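Local coordinates for protein cytochrome P450 (Rhodococcus erythropolis, PDB 3WEC) that is a haem-dependent monooxygenase that N-hydroxylates the quinoline ring in the biosynthesis of aurachin antibiotics, at residues S54-K57 with V58-R62. Numbering follows the deposited sequence.
Sequences SCDK and VLRSR
Arg60 reaches back one turn along helix 52-60 to Asp56. Its CB leaves the backbone 3.5 Å from Asp56 O, and CG, placed beside the backbone N by a chi1 of -60°, packs on the same carbonyl oxygen. CD then lies against the carboxylate, 3.2 Å from Asp56 OD2. There the chain bends (chi3 96°), bringing NH1 to 3.4 Å from Asp56 OD1, a weak but nearly straight hydrogen bond within a salt bridge. OD1 meets the guanidinium at its edge and in its plane, while the two flat groups are turned 35° from each other. The stronger partner of OD1 is Arg356, which also forms a salt bridge with it; sharing by two arginines would probably favour the charged form of the carboxylate.

The same turn is held by the backbone bonds from Val58 N to Ser54 O, Leu59 N to Cys55 O and Arg60 N to Asp56 O. A weaker one, Ser61 N to Lys57 O at 3.1 Å, closes the last turn where Ser61 departs from helical geometry. Val58, Cys55 and Leu59 seat the helix on strand 323-326 of the mixed sheet; Ser54 and Cys55 touch strand 47-49, and Leu59 also reaches Ala303 of strand 303-307 and the haem.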
loop_
_atom_site.group_PDB
_atom_site.type_symbol
_atom_site.label_atom_id
_atom_site.label_comp_id
_atom_site.label_asym_id
_atom_site.label_seq_id
_atom_site.Cartn_x
_atom_site.Cartn_y
_atom_site.Cartn_z
ATOM N N SER A 54 4.587 20.219 -4.242
ATOM C CA SER A 54 5.942 19.653 -4.018
ATOM C C SER A 54 5.916 18.130 -3.943
ATOM O O SER A 54 6.818 17.459 -4.460
ATOM C CB SER A 54 6.601 20.223 -2.746
ATOM O OG SER A 54 6.515 21.651 -2.679
ATOM N N CYS A 55 4.888 17.587 -3.281
ATOM C CA CYS A 55 4.689 16.116 -3.226
ATOM C C CYS A 55 4.685 15.503 -4.635
ATOM O O CYS A 55 5.436 14.544 -4.895
ATOM C CB CYS A 55 3.388 15.768 -2.509
ATOM S SG CYS A 55 3.445 15.758 -0.695
ATOM N N ASP A 56 3.852 16.056 -5.528
ATOM C CA ASP A 56 3.741 15.583 -6.911
ATOM C C ASP A 56 5.087 15.735 -7.555
ATOM O O ASP A 56 5.638 14.793 -8.104
ATOM C CB ASP A 56 2.696 16.381 -7.715
ATOM C CG ASP A 56 2.780 16.116 -9.223
ATOM O OD1 ASP A 56 1.918 15.412 -9.777
ATOM O OD2 ASP A 56 3.728 16.593 -9.860
ATOM N N LYS A 57 5.604 16.951 -7.468
ATOM C CA LYS A 57 6.890 17.326 -8.020
ATOM C C LYS A 57 8.010 16.329 -7.664
ATOM O O LYS A 57 8.711 15.853 -8.552
ATOM C CB LYS A 57 7.220 18.764 -7.583
ATOM C CG LYS A 57 6.851 19.870 -8.581
ATOM C CD LYS A 57 5.446 19.780 -9.189
ATOM C CE LYS A 57 5.068 21.036 -9.993
ATOM N NZ LYS A 57 6.172 21.726 -10.732
ATOM N N VAL A 58 8.146 15.994 -6.381
ATOM C CA VAL A 58 9.186 15.047 -5.919
ATOM C C VAL A 58 8.949 13.577 -6.343
ATOM O O VAL A 58 9.898 12.865 -6.720
ATOM C CB VAL A 58 9.402 15.141 -4.379
ATOM C CG1 VAL A 58 10.362 14.065 -3.876
ATOM C CG2 VAL A 58 9.899 16.524 -3.985
ATOM N N LEU A 59 7.694 13.114 -6.270
ATOM C CA LEU A 59 7.352 11.752 -6.754
ATOM C C LEU A 59 7.710 11.597 -8.247
ATOM O O LEU A 59 8.226 10.552 -8.659
ATOM C CB LEU A 59 5.881 11.413 -6.512
ATOM C CG LEU A 59 5.343 11.422 -5.066
ATOM C CD1 LEU A 59 3.819 11.400 -5.057
ATOM C CD2 LEU A 59 5.904 10.290 -4.225
ATOM N N ARG A 60 7.511 12.662 -9.030
ATOM C CA ARG A 60 7.670 12.602 -10.494
ATOM C C ARG A 60 9.098 12.805 -10.978
ATOM O O ARG A 60 9.494 12.251 -12.000
ATOM C CB ARG A 60 6.757 13.616 -11.190
ATOM C CG ARG A 60 5.268 13.422 -10.931
ATOM C CD ARG A 60 4.432 14.239 -11.904
ATOM N NE ARG A 60 4.041 13.378 -13.012
ATOM C CZ ARG A 60 2.796 12.975 -13.268
ATOM N NH1 ARG A 60 1.772 13.381 -12.525
ATOM N NH2 ARG A 60 2.577 12.162 -14.287
ATOM N N SER A 61 9.870 13.589 -10.237
ATOM C CA SER A 61 11.181 14.071 -10.697
ATOM C C SER A 61 12.235 12.962 -10.940
ATOM O O SER A 61 12.323 12.011 -10.177
ATOM C CB SER A 61 11.682 15.165 -9.728
ATOM O OG SER A 61 13.087 15.163 -9.546
ATOM N N ARG A 62 13.033 13.085 -12.005
ATOM C CA ARG A 62 14.133 12.136 -12.195
ATOM C C ARG A 62 15.379 12.491 -11.367
ATOM O O ARG A 62 16.399 11.807 -11.426
ATOM C CB ARG A 62 14.427 11.815 -13.681
ATOM C CG ARG A 62 14.954 12.936 -14.551
ATOM C CD ARG A 62 13.833 13.651 -15.292
ATOM N NE ARG A 62 14.245 14.958 -15.813
ATOM C CZ ARG A 62 15.453 15.263 -16.294
ATOM N NH1 ARG A 62 15.694 16.494 -16.736
ATOM N NH2 ARG A 62 16.417 14.352 -16.361
#